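Local coordinates for protein probable translation factor yciO (Escherichia coli, PDB 1KK9) that is of unknown biochemical function but belongs to the SUA5 family and, like its relatives, may bind double-stranded RNA, at residues G43-P48 with L185-G190; K58-N63 with L151-L156; M83-S88 with I143-L148; N111-L116 with K195-I200; T158-P163 with D177-Q182. All blocks are in the same frame, centred on the assembly; numbering follows the deposited sequence.

Contact 1: G43-P48 with L185-G190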
# COMPACT_ATOMS: atom_id res chain seq x y z
N GLY A 43 -8.18 13.34 -1.57
CA GLY A 43 -6.84 13.75 -1.21
C GLY A 43 -5.84 12.60 -1.26
O GLY A 43 -6.21 11.44 -1.39
N VAL A 44 -4.56 12.94 -1.17
CA VAL A 44 -3.48 11.96 -1.17
C VAL A 44 -2.82 12.02 0.20
O VAL A 44 -2.42 13.09 0.66
CB VAL A 44 -2.42 12.27 -2.24
CG1 VAL A 44 -1.18 11.41 -1.99
CG2 VAL A 44 -2.99 12.02 -3.62
N ILE A 45 -2.69 10.87 0.85
CA ILE A 45 -2.08 10.86 2.17
C ILE A 45 -0.86 9.96 2.28
O ILE A 45 -0.67 9.04 1.48
CB ILE A 45 -3.10 10.41 3.25
CG1 ILE A 45 -3.37 8.91 3.13
CG2 ILE A 45 -4.41 11.19 3.11
CD1 ILE A 45 -4.20 8.34 4.27
N VAL A 46 -0.03 10.26 3.26
CA VAL A 46 1.15 9.46 3.55
C VAL A 46 0.80 8.80 4.88
O VAL A 46 0.46 9.50 5.84
CB VAL A 46 2.40 10.35 3.72
CG1 VAL A 46 3.55 9.53 4.31
CG2 VAL A 46 2.81 10.93 2.38
N TYR A 47 0.84 7.48 4.92
CA TYR A 47 0.52 6.76 6.15
C TYR A 47 1.51 5.65 6.43
O TYR A 47 2.16 5.13 5.52
CB TYR A 47 -0.90 6.19 6.10
CG TYR A 47 -1.13 5.13 5.05
CD1 TYR A 47 -1.32 5.47 3.71
CD2 TYR A 47 -1.19 3.78 5.40
CE1 TYR A 47 -1.57 4.49 2.74
CE2 TYR A 47 -1.43 2.79 4.45
CZ TYR A 47 -1.63 3.15 3.12
OH TYR A 47 -1.92 2.17 2.19
N PRO A 48 1.64 5.25 7.70
CA PRO A 48 2.57 4.20 8.10
C PRO A 48 2.06 2.78 7.89
O PRO A 48 0.86 2.51 8.00
CB PRO A 48 2.80 4.50 9.57
CG PRO A 48 1.41 4.91 10.00
CD PRO A 48 0.99 5.84 8.89
N LEU A 185 -2.10 15.08 3.52
CA LEU A 185 -1.94 14.68 4.90
C LEU A 185 -0.73 13.79 5.08
O LEU A 185 -0.36 13.03 4.19
CB LEU A 185 -3.18 13.92 5.40
CG LEU A 185 -3.07 13.15 6.72
CD1 LEU A 185 -2.78 14.10 7.87
CD2 LEU A 185 -4.36 12.39 6.97
N ILE A 186 -0.10 13.91 6.24
CA ILE A 186 1.03 13.07 6.57
C ILE A 186 0.71 12.58 7.97
O ILE A 186 0.50 13.39 8.88
CB ILE A 186 2.34 13.84 6.62
CG1 ILE A 186 2.75 14.26 5.21
CG2 ILE A 186 3.41 12.99 7.28
CD1 ILE A 186 3.97 15.16 5.18
N ILE A 187 0.67 11.27 8.12
CA ILE A 187 0.37 10.67 9.40
C ILE A 187 1.64 10.17 10.08
O ILE A 187 2.29 9.23 9.62
CB ILE A 187 -0.61 9.48 9.25
CG1 ILE A 187 -1.95 9.97 8.71
CG2 ILE A 187 -0.80 8.79 10.60
CD1 ILE A 187 -2.94 8.85 8.46
N HIS A 188 1.99 10.82 11.19
CA HIS A 188 3.16 10.42 11.94
C HIS A 188 2.78 9.18 12.73
O HIS A 188 1.99 9.26 13.67
CB HIS A 188 3.59 11.53 12.91
CG HIS A 188 4.83 11.21 13.68
ND1 HIS A 188 5.04 9.98 14.27
CD2 HIS A 188 5.91 11.96 13.99
CE1 HIS A 188 6.20 9.99 14.91
NE2 HIS A 188 6.74 11.18 14.76
N GLY A 189 3.31 8.04 12.32
CA GLY A 189 3.01 6.80 13.01
C GLY A 189 4.26 6.18 13.61
O GLY A 189 4.32 4.97 13.79
N GLY A 190 5.25 7.01 13.91
CA GLY A 190 6.48 6.50 14.49
C GLY A 190 7.58 6.45 13.46
O GLY A 190 7.34 6.66 12.26
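I45 lies beside L185 where two parallel strands, 45-48 and 185-188, run side by side with their short axes 4.7 Å apart and 13° off parallel. I45 CG2 packs 3.8 Å from L185 CB, the two side chains pointing the same way. With I45 CG1 wedged between the backbone N and the carbonyl carbon (chi1 72°), CG2 is the branch left facing its neighbour. V46 carries both hydrogen bonds of the pair. Its N donates to L185 O over 2.9 Å and its O accepts from I187 N, also 2.9 Å away, so one residue spans two alternate residues of the partner, as in parallel pairing. The V46 side chain turns to the other face, CB 4.2 Å from I186 CG1. Y47 gives the contact just its CB, against I187 CD1; its ring leads off and OH bonds to S157. P48, without an N-H, crosses I187 at about a right angle, CD 3.9 Å from I187 CG2, and its CG rests 3.9 Å from G189 CA, where a side chain would collide. Helix 29-40 covers I45 and L185 through I38, strand 52-57 continues the sheet beyond I45 and Y47, and strand 18-21 flanks L185 and I186.

Contact 2: K58-N63 with L151-L156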
# COMPACT_ATOMS: atom_id res chain seq x y z
N LYS A 58 -8.07 7.25 -2.60
CA LYS A 58 -9.27 6.48 -2.88
C LYS A 58 -9.04 5.78 -4.22
O LYS A 58 -8.33 6.29 -5.08
CB LYS A 58 -10.51 7.39 -2.94
CG LYS A 58 -11.82 6.62 -2.83
CD LYS A 58 -13.04 7.49 -2.55
CE LYS A 58 -13.31 8.51 -3.65
NZ LYS A 58 -12.29 9.59 -3.60
N ILE A 59 -9.62 4.59 -4.37
CA ILE A 59 -9.46 3.80 -5.58
C ILE A 59 -9.93 4.47 -6.87
O ILE A 59 -9.21 4.45 -7.87
CB ILE A 59 -10.20 2.46 -5.46
CG1 ILE A 59 -9.42 1.53 -4.53
CG2 ILE A 59 -10.33 1.81 -6.84
CD1 ILE A 59 -10.02 0.14 -4.41
N GLU A 60 -11.12 5.04 -6.87
CA GLU A 60 -11.63 5.67 -8.09
C GLU A 60 -11.25 7.11 -8.35
O GLU A 60 -11.77 7.72 -9.28
CB GLU A 60 -13.16 5.53 -8.16
CG GLU A 60 -13.85 5.58 -6.83
CD GLU A 60 -13.68 4.29 -6.04
OE1 GLU A 60 -13.89 3.21 -6.64
OE2 GLU A 60 -13.33 4.36 -4.84
N ASP A 61 -10.34 7.67 -7.56
CA ASP A 61 -9.94 9.05 -7.82
C ASP A 61 -8.76 9.10 -8.79
O ASP A 61 -7.61 8.85 -8.41
CB ASP A 61 -9.57 9.77 -6.52
CG ASP A 61 -9.58 11.27 -6.68
OD1 ASP A 61 -8.76 11.80 -7.47
OD2 ASP A 61 -10.41 11.93 -6.02
N LYS A 62 -9.05 9.43 -10.05
CA LYS A 62 -8.00 9.50 -11.07
C LYS A 62 -6.94 10.55 -10.77
O LYS A 62 -5.74 10.27 -10.83
CB LYS A 62 -8.62 9.76 -12.45
CG LYS A 62 -7.58 9.90 -13.56
CD LYS A 62 -8.22 10.05 -14.93
CE LYS A 62 -7.16 10.28 -16.01
NZ LYS A 62 -6.46 11.59 -15.84
N ASN A 63 -7.37 11.76 -10.43
CA ASN A 63 -6.43 12.83 -10.11
C ASN A 63 -5.47 12.39 -9.02
O ASN A 63 -4.26 12.60 -9.15
CB ASN A 63 -7.19 14.09 -9.66
CG ASN A 63 -7.75 14.90 -10.82
OD1 ASN A 63 -8.14 14.35 -11.85
ND2 ASN A 63 -7.80 16.22 -10.65
N LEU A 151 -12.33 3.24 6.15
CA LEU A 151 -12.59 3.47 4.74
C LEU A 151 -13.60 2.48 4.17
O LEU A 151 -14.42 2.84 3.33
CB LEU A 151 -11.28 3.38 3.95
CG LEU A 151 -11.29 3.80 2.47
CD1 LEU A 151 -11.75 5.25 2.31
CD2 LEU A 151 -9.88 3.61 1.91
N GLY A 152 -13.55 1.23 4.61
CA GLY A 152 -14.50 0.24 4.13
C GLY A 152 -14.16 -0.41 2.80
O GLY A 152 -14.98 -1.13 2.24
N GLU A 153 -12.96 -0.14 2.30
CA GLU A 153 -12.51 -0.73 1.04
C GLU A 153 -11.00 -0.56 0.96
O GLU A 153 -10.40 0.10 1.82
CB GLU A 153 -13.17 -0.04 -0.16
CG GLU A 153 -12.97 1.46 -0.23
CD GLU A 153 -13.48 2.07 -1.53
OE1 GLU A 153 -14.56 1.64 -2.00
OE2 GLU A 153 -12.82 2.97 -2.08
N PRO A 154 -10.35 -1.14 -0.06
CA PRO A 154 -8.90 -1.02 -0.19
C PRO A 154 -8.49 0.40 -0.54
O PRO A 154 -9.25 1.17 -1.10
CB PRO A 154 -8.55 -1.99 -1.32
CG PRO A 154 -9.69 -2.95 -1.33
CD PRO A 154 -10.88 -2.06 -1.08
N MSE A 155 -7.26 0.72 -0.18
CA MSE A 155 -6.72 2.02 -0.48
C MSE A 155 -5.69 1.84 -1.58
O MSE A 155 -4.83 0.96 -1.50
CB MSE A 155 -6.08 2.61 0.78
CG MSE A 155 -5.39 3.91 0.56
SE MSE A 155 -5.61 5.05 2.10
CE MSE A 155 -4.98 3.87 3.48
N LEU A 156 -5.80 2.65 -2.62
CA LEU A 156 -4.86 2.62 -3.71
C LEU A 156 -3.57 3.14 -3.10
O LEU A 156 -3.58 4.20 -2.46
CB LEU A 156 -5.31 3.53 -4.85
CG LEU A 156 -4.30 3.66 -5.99
CD1 LEU A 156 -3.92 2.28 -6.49
CD2 LEU A 156 -4.90 4.51 -7.10
O HOH W 1 -10.37 3.51 -1.83
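I59 meets P154 in the compact half of this contact, where the turn at 58-61 settles against the entry to strand 155-159. I59 CG1 lies 3.5 Å from P154 O, and CD1 reaches over to the proline ring, 4.0 Å from P154 CB. The reach follows from a side chain set with CG1 anti to the carbonyl carbon (chi1 -74°) and extended beyond it. Further along, L156 CB approaches K58 O at 4.1 Å. Y93 touches I59, E153 and P154 from outside, while L126 packs on I59 and L156.

The solvent side is bridged by a water, and two carboxylates crowd together there. The water accepts from I59 N at 2.9 Å and donates to both E153 OE2 and P154 O, joining three groups that have no direct hydrogen bond to one another. E60, an exposed residue, swings its carboxylate in from the opposite direction until OE2 is 3.1 Å from E153 OE2, the two planes turned 49° apart. Two acceptors this close would repel if both were charged, which is likely to raise the proton affinity of one of them. K58 gives little relief: its NZ is 6.8 Å from E153 OE2 and instead makes a long salt bridge to D61. The arrangement joins two connections of an alpha/beta fold, one from helix to strand and one from strand to helix: G152, with positive phi, ends helix 142-151 ahead of strand 155-159, and the type I turn K58-D61 delivers D61 as N-cap of helix 62-72.

Contact 3: M83-S88 with I143-L148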
# COMPACT_ATOMS: atom_id res chain seq x y z
N MSE A 83 -3.96 -1.71 -0.83
CA MSE A 83 -3.78 -1.98 0.59
C MSE A 83 -5.13 -2.53 1.09
O MSE A 83 -6.11 -1.81 1.14
CB MSE A 83 -3.41 -0.67 1.31
CG MSE A 83 -2.70 -0.82 2.66
SE MSE A 83 -0.93 -1.63 2.55
CE MSE A 83 0.09 -0.15 1.82
N CYS A 84 -5.16 -3.82 1.46
CA CYS A 84 -6.38 -4.48 1.92
C CYS A 84 -6.38 -4.87 3.40
O CYS A 84 -5.32 -5.09 3.99
CB CYS A 84 -6.62 -5.75 1.09
SG CYS A 84 -6.54 -5.51 -0.69
N ARG A 85 -7.58 -4.99 3.97
CA ARG A 85 -7.73 -5.36 5.37
C ARG A 85 -7.32 -6.79 5.66
O ARG A 85 -6.66 -7.05 6.67
CB ARG A 85 -9.19 -5.19 5.82
CG ARG A 85 -9.42 -4.02 6.76
CD ARG A 85 -10.90 -3.74 6.86
NE ARG A 85 -11.49 -3.66 5.53
CZ ARG A 85 -12.74 -3.30 5.28
NH1 ARG A 85 -13.56 -2.98 6.27
NH2 ARG A 85 -13.16 -3.26 4.02
N ASP A 86 -7.70 -7.70 4.77
CA ASP A 86 -7.37 -9.11 4.95
C ASP A 86 -7.49 -9.89 3.65
O ASP A 86 -7.84 -9.33 2.61
CB ASP A 86 -8.30 -9.73 5.99
CG ASP A 86 -9.76 -9.46 5.69
OD1 ASP A 86 -10.21 -9.76 4.57
OD2 ASP A 86 -10.46 -8.93 6.58
N LEU A 87 -7.21 -11.19 3.72
CA LEU A 87 -7.26 -12.04 2.54
C LEU A 87 -8.63 -12.09 1.89
O LEU A 87 -8.74 -12.22 0.67
CB LEU A 87 -6.81 -13.47 2.87
CG LEU A 87 -5.33 -13.67 3.15
CD1 LEU A 87 -5.07 -15.17 3.34
CD2 LEU A 87 -4.49 -13.14 1.98
N SER A 88 -9.68 -11.99 2.70
CA SER A 88 -11.03 -12.02 2.17
C SER A 88 -11.22 -10.86 1.21
O SER A 88 -11.63 -11.05 0.06
CB SER A 88 -12.04 -11.92 3.31
OG SER A 88 -13.37 -11.95 2.80
N ILE A 143 -2.45 1.36 12.86
CA ILE A 143 -2.87 2.56 12.14
C ILE A 143 -3.41 2.25 10.75
O ILE A 143 -4.49 2.69 10.39
CB ILE A 143 -1.71 3.59 12.03
CG1 ILE A 143 -1.36 4.14 13.42
CG2 ILE A 143 -2.12 4.74 11.09
CD1 ILE A 143 -0.14 5.01 13.43
N ALA A 144 -2.65 1.50 9.96
CA ALA A 144 -3.08 1.14 8.61
C ALA A 144 -4.39 0.36 8.66
O ALA A 144 -5.34 0.65 7.92
CB ALA A 144 -2.01 0.33 7.90
N GLN A 145 -4.45 -0.64 9.53
CA GLN A 145 -5.64 -1.44 9.68
C GLN A 145 -6.84 -0.57 10.07
O GLN A 145 -7.94 -0.75 9.55
CB GLN A 145 -5.40 -2.52 10.73
CG GLN A 145 -4.74 -3.79 10.18
CD GLN A 145 -5.63 -4.53 9.18
OE1 GLN A 145 -6.85 -4.54 9.32
NE2 GLN A 145 -5.01 -5.16 8.18
N ALA A 146 -6.63 0.40 10.96
CA ALA A 146 -7.71 1.29 11.39
C ALA A 146 -8.17 2.19 10.25
O ALA A 146 -9.35 2.49 10.13
CB ALA A 146 -7.28 2.14 12.58
N LEU A 147 -7.23 2.62 9.41
CA LEU A 147 -7.57 3.48 8.29
C LEU A 147 -8.46 2.72 7.31
O LEU A 147 -9.46 3.25 6.83
CB LEU A 147 -6.31 3.96 7.58
CG LEU A 147 -5.48 5.07 8.25
CD1 LEU A 147 -4.13 5.23 7.54
CD2 LEU A 147 -6.27 6.37 8.24
N LEU A 148 -8.09 1.48 7.02
CA LEU A 148 -8.85 0.65 6.09
C LEU A 148 -10.24 0.33 6.63
O LEU A 148 -11.23 0.40 5.91
CB LEU A 148 -8.08 -0.63 5.78
CG LEU A 148 -6.75 -0.40 5.04
CD1 LEU A 148 -6.04 -1.72 4.79
CD2 LEU A 148 -7.02 0.33 3.72
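R85 and L148 mark the nearest backbone approach, their CA atoms 6.2 Å apart, where the loop leaving strand 81-83 passes the flank of helix 142-151. The L148 side chain fills the angle between loop and helix: with CG anti to the carbonyl carbon (chi1 -64°), its two methyls fork onto the passing backbone, CD2 3.5 Å from M83 O and CD1 3.5 Å from C84 C. The M83 side chain runs across at about a right angle, touching CD1 with its CG. R85 slides past L148 the other way, CG 3.8 Å from L148 CB, which brings one guanidinium face over L148 O, offset toward the rim. Q145 supplies the one direct hydrogen bond between the segments, NE2 to R85 O at 2.9 Å. The acceptor lies in the amide plane, and the bend at chi2 (-66°) turns the amide toward the loop. NE2 also donates to P139 O, so one amide grips two carbonyls. A leucine here would probably leave both R85 O and P139 O without their common donor and let the loop shift. Apolar packing at L148 thus sets the spacing; the amide, and an ion pair from R85 to E149 further along the helix, hold the loop, while E89 holds the guanidinium from the loop's own side.

Contact 4: N111-L116 with K195-I200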
# COMPACT_ATOMS: atom_id res chain seq x y z
N ASN A 111 4.77 -7.53 5.71
CA ASN A 111 5.97 -7.93 4.98
C ASN A 111 5.90 -8.27 3.49
O ASN A 111 6.94 -8.42 2.85
CB ASN A 111 6.61 -9.11 5.70
CG ASN A 111 6.83 -8.84 7.16
OD1 ASN A 111 7.54 -7.91 7.52
ND2 ASN A 111 6.20 -9.64 8.01
N TYR A 112 4.70 -8.39 2.94
CA TYR A 112 4.58 -8.78 1.54
C TYR A 112 3.62 -8.01 0.65
O TYR A 112 2.63 -7.44 1.10
CB TYR A 112 4.17 -10.25 1.45
CG TYR A 112 5.12 -11.23 2.09
CD1 TYR A 112 6.22 -11.71 1.40
CD2 TYR A 112 4.89 -11.70 3.38
CE1 TYR A 112 7.08 -12.66 1.97
CE2 TYR A 112 5.74 -12.64 3.97
CZ TYR A 112 6.83 -13.12 3.25
OH TYR A 112 7.63 -14.09 3.81
N THR A 113 3.93 -8.06 -0.63
CA THR A 113 3.10 -7.48 -1.66
C THR A 113 2.98 -8.62 -2.67
O THR A 113 3.99 -9.13 -3.16
CB THR A 113 3.75 -6.28 -2.34
OG1 THR A 113 3.98 -5.26 -1.37
CG2 THR A 113 2.83 -5.76 -3.43
N PHE A 114 1.74 -9.03 -2.95
CA PHE A 114 1.49 -10.13 -3.88
C PHE A 114 0.90 -9.64 -5.19
O PHE A 114 -0.17 -9.03 -5.22
CB PHE A 114 0.53 -11.13 -3.24
CG PHE A 114 1.03 -11.72 -1.95
CD1 PHE A 114 2.17 -12.50 -1.91
CD2 PHE A 114 0.34 -11.48 -0.76
CE1 PHE A 114 2.63 -13.05 -0.71
CE2 PHE A 114 0.79 -12.02 0.45
CZ PHE A 114 1.94 -12.81 0.47
N ILE A 115 1.60 -9.93 -6.27
CA ILE A 115 1.15 -9.54 -7.59
C ILE A 115 0.19 -10.60 -8.14
O ILE A 115 0.56 -11.76 -8.31
CB ILE A 115 2.35 -9.35 -8.53
CG1 ILE A 115 3.25 -8.26 -7.93
CG2 ILE A 115 1.88 -8.98 -9.93
CD1 ILE A 115 4.55 -8.07 -8.64
N LEU A 116 -1.04 -10.18 -8.38
CA LEU A 116 -2.10 -11.04 -8.88
C LEU A 116 -2.86 -10.35 -10.01
O LEU A 116 -2.64 -9.18 -10.29
CB LEU A 116 -3.06 -11.38 -7.74
CG LEU A 116 -2.47 -12.17 -6.57
CD1 LEU A 116 -3.43 -12.18 -5.40
CD2 LEU A 116 -2.17 -13.58 -7.03
N LYS A 195 13.33 -1.04 4.96
CA LYS A 195 13.26 -2.16 4.03
C LYS A 195 11.83 -2.33 3.53
O LYS A 195 10.90 -2.54 4.31
CB LYS A 195 13.71 -3.45 4.72
CG LYS A 195 13.78 -4.64 3.76
CD LYS A 195 15.11 -4.67 3.03
CE LYS A 195 16.18 -5.37 3.87
NZ LYS A 195 15.89 -6.83 3.99
N PRO A 196 11.64 -2.26 2.21
CA PRO A 196 10.30 -2.41 1.62
C PRO A 196 9.79 -3.85 1.72
O PRO A 196 10.52 -4.75 2.13
CB PRO A 196 10.52 -1.97 0.18
CG PRO A 196 11.91 -2.48 -0.10
CD PRO A 196 12.67 -2.11 1.16
N THR A 197 8.54 -4.06 1.35
CA THR A 197 7.96 -5.39 1.41
C THR A 197 8.65 -6.30 0.40
O THR A 197 9.28 -5.86 -0.54
CB THR A 197 6.46 -5.38 1.06
OG1 THR A 197 6.30 -5.01 -0.32
CG2 THR A 197 5.68 -4.40 1.94
N THR A 198 8.53 -7.60 0.62
CA THR A 198 9.08 -8.56 -0.31
C THR A 198 7.94 -8.69 -1.32
O THR A 198 6.78 -8.83 -0.93
CB THR A 198 9.36 -9.91 0.38
OG1 THR A 198 10.62 -9.81 1.07
CG2 THR A 198 9.41 -11.04 -0.63
N VAL A 199 8.26 -8.60 -2.60
CA VAL A 199 7.23 -8.69 -3.62
C VAL A 199 7.27 -10.05 -4.31
O VAL A 199 8.30 -10.44 -4.86
CB VAL A 199 7.38 -7.55 -4.65
CG1 VAL A 199 6.32 -7.66 -5.73
CG2 VAL A 199 7.26 -6.20 -3.94
N ILE A 200 6.16 -10.77 -4.24
CA ILE A 200 6.06 -12.09 -4.84
C ILE A 200 5.02 -12.08 -5.95
O ILE A 200 3.86 -11.71 -5.71
CB ILE A 200 5.62 -13.16 -3.82
CG1 ILE A 200 6.58 -13.19 -2.62
CG2 ILE A 200 5.56 -14.53 -4.50
CD1 ILE A 200 8.02 -13.47 -2.97
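The Y112 ring lies alongside T198, its CD1 3.8 Å from T198 CB and CE1 3.8 Å from T198 CG2, with T198 O and I200 CG1 standing obliquely to it. F220 meets the same ring edge-to-face, and OH bonds to D216. The F114 ring turns an edge to I200, CD1 4.0 Å from I200 CB, the two side chains lying alongside and pointing the same way. Behind these groups, strands 112-116 and 198-200 run parallel, axes 4.7 Å apart at 20°. Four backbone bonds join them: T198 N to N111 O, T113 N to T198 O, I200 N to T113 O and I115 N to I200 O. On the face away from the rings, T113 OG1 and T197 OG1 hydrogen bond at 2.6 Å, the two side chains crossing at about a right angle. T197 OG1 sits between its backbone N and carbonyl carbon (chi1 66°), a setting that puts it within reach of T113. Nearby, I115 CD1 and V199 CG1 are pressed to 3.4 Å. The ring face is mainly apolar; the other combines the I115-V199 contact with a hydroxyl pair beside R137, the T197 side chain about 5 Å from a bound sulfate.

Contact 5: T158-P163 with D177-Q182. With SO4 (sulfate ion), chain B.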
# COMPACT_ATOMS: atom_id res chain seq x y z
N THR A 158 1.17 2.87 -2.93
CA THR A 158 2.50 2.51 -3.41
C THR A 158 3.32 2.77 -2.16
O THR A 158 2.90 3.54 -1.29
CB THR A 158 3.04 3.46 -4.50
OG1 THR A 158 3.19 4.78 -3.96
CG2 THR A 158 2.10 3.52 -5.70
N SER A 159 4.46 2.12 -2.05
CA SER A 159 5.32 2.37 -0.91
C SER A 159 5.88 3.76 -1.17
O SER A 159 5.90 4.23 -2.31
CB SER A 159 6.46 1.35 -0.87
OG SER A 159 5.95 0.03 -0.82
N LEU A 160 6.31 4.44 -0.11
CA LEU A 160 6.89 5.76 -0.29
C LEU A 160 8.39 5.57 -0.33
O LEU A 160 9.06 5.54 0.69
CB LEU A 160 6.51 6.70 0.86
CG LEU A 160 7.07 8.13 0.74
CD1 LEU A 160 6.61 8.78 -0.56
CD2 LEU A 160 6.61 8.95 1.93
N MSE A 161 8.90 5.44 -1.55
CA MSE A 161 10.33 5.25 -1.75
C MSE A 161 10.99 6.59 -2.07
O MSE A 161 10.46 7.39 -2.84
CB MSE A 161 10.57 4.31 -2.93
CG MSE A 161 9.61 3.14 -3.04
SE MSE A 161 10.26 1.54 -2.16
CE MSE A 161 12.03 1.38 -2.88
N LEU A 162 12.14 6.83 -1.45
CA LEU A 162 12.89 8.04 -1.73
C LEU A 162 13.30 7.78 -3.18
O LEU A 162 13.98 6.81 -3.47
CB LEU A 162 14.11 8.11 -0.82
CG LEU A 162 13.76 7.83 0.64
CD1 LEU A 162 13.66 6.34 0.81
CD2 LEU A 162 14.80 8.40 1.59
N PRO A 163 12.83 8.61 -4.12
CA PRO A 163 13.17 8.43 -5.54
C PRO A 163 14.53 7.82 -5.88
O PRO A 163 15.58 8.15 -5.28
CB PRO A 163 12.98 9.82 -6.11
CG PRO A 163 11.72 10.28 -5.39
CD PRO A 163 11.93 9.78 -3.95
N ASP A 177 9.39 17.52 5.16
CA ASP A 177 10.22 18.49 4.45
C ASP A 177 10.21 18.24 2.95
O ASP A 177 10.28 19.17 2.15
CB ASP A 177 11.68 18.44 4.94
CG ASP A 177 11.82 18.83 6.40
OD1 ASP A 177 10.96 19.57 6.93
OD2 ASP A 177 12.82 18.39 7.03
N ARG A 178 10.12 16.97 2.56
CA ARG A 178 10.13 16.65 1.14
C ARG A 178 8.78 16.75 0.44
O ARG A 178 8.74 17.10 -0.73
CB ARG A 178 10.71 15.23 0.94
CG ARG A 178 10.73 14.75 -0.51
CD ARG A 178 10.95 13.22 -0.61
NE ARG A 178 10.30 12.64 -1.79
CZ ARG A 178 10.01 11.34 -1.93
NH1 ARG A 178 10.33 10.46 -0.98
NH2 ARG A 178 9.39 10.92 -3.03
N LEU A 179 7.68 16.50 1.15
CA LEU A 179 6.37 16.51 0.49
C LEU A 179 5.26 17.37 1.07
O LEU A 179 4.11 17.25 0.67
CB LEU A 179 5.87 15.07 0.40
CG LEU A 179 6.77 14.06 -0.32
CD1 LEU A 179 6.37 12.65 0.05
CD2 LEU A 179 6.66 14.28 -1.81
N GLU A 180 5.60 18.25 2.01
CA GLU A 180 4.61 19.11 2.66
C GLU A 180 3.69 19.82 1.67
O GLU A 180 2.53 20.08 1.97
CB GLU A 180 5.34 20.13 3.54
CG GLU A 180 4.46 20.91 4.49
CD GLU A 180 5.29 21.83 5.39
OE1 GLU A 180 6.01 22.70 4.84
OE2 GLU A 180 5.22 21.67 6.63
N LYS A 181 4.20 20.14 0.48
CA LYS A 181 3.39 20.83 -0.52
C LYS A 181 2.88 19.91 -1.62
O LYS A 181 2.35 20.39 -2.62
CB LYS A 181 4.20 21.98 -1.14
CG LYS A 181 4.71 23.00 -0.12
CD LYS A 181 5.51 24.14 -0.76
CE LYS A 181 6.11 25.05 0.32
NZ LYS A 181 6.91 26.18 -0.23
N GLN A 182 3.03 18.60 -1.43
CA GLN A 182 2.59 17.66 -2.45
C GLN A 182 1.49 16.69 -2.01
O GLN A 182 0.82 16.08 -2.86
CB GLN A 182 3.79 16.87 -2.96
CG GLN A 182 4.85 17.75 -3.60
CD GLN A 182 6.08 16.95 -3.95
OE1 GLN A 182 5.99 15.90 -4.59
NE2 GLN A 182 7.25 17.44 -3.54
S SO4 B . 6.04 -0.58 -4.26
O1 SO4 B . 5.54 0.79 -4.12
O2 SO4 B . 5.22 -1.32 -5.23
O3 SO4 B . 7.44 -0.54 -4.72
O4 SO4 B . 5.97 -1.31 -2.97
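The loop leaving strand 155-159, which starts at a sulfate site, reaches the C-terminal part of helix 172-179 through L160 and R178. L160 and L179 point at each other tip to tip, CD1 to CD1 at 3.9 Å. R178, with CG anti to the backbone N (chi1 178°) and a chain bent at chi3, slides past L160 in the opposite direction to bring its guanidinium against the loop at M161-P163. L179 CD1 stands 4.3 Å above the centre of one guanidinium face, and P163 CD lies on the opposite side. P163 CD comes too near R178 NH2 for a carbon on a nitrogen, so the exact placement of this pair is doubtful. NH1 has M161 O near its plane at 3.6 Å, but its charge is met by a salt bridge to E169. A methionine in place of R178 would probably leave the E169 carboxylate without its mate and L179 CD1 without the flat group it packs on.

In the open twisted alpha/beta sheet of this SUA5-family protein, the strand end at S159 holds the sulfate. S159 N donates to sulfate O1 at 2.7 Å, with an angle of 159° at the hydrogen, and S159 OG to O4 at 2.5 Å. R72, H78 and R211 complete the grip, a setting consistent with a pocket for phosphate-like anions. Beside it, T158 OG1 donates to S159 O over 3.2 Å from well above the carbonyl plane.

From the N terminus, contact 1 opens first at 43-48 and closes at 185-190, a long loop that holds contacts 2, 3 and 5. Contact 2 opens at 58-63 and closes at 151-156; within it, contact 3 opens at 83-88 and closes at 143-148. Contact 4 opens at 111-116, inside all three, but closes last, at 195-200, and so crosses contacts 1, 2 and 3. Contact 5 follows contacts 2 and 3 in series and lies within the spans of 1 and 4. Contacts 1 and 4 pair strands on opposite sides of the chain's centre, about 20 Å apart between contact centres. Contacts 2, 3 and 5 tie the intervening strands to loops and helices.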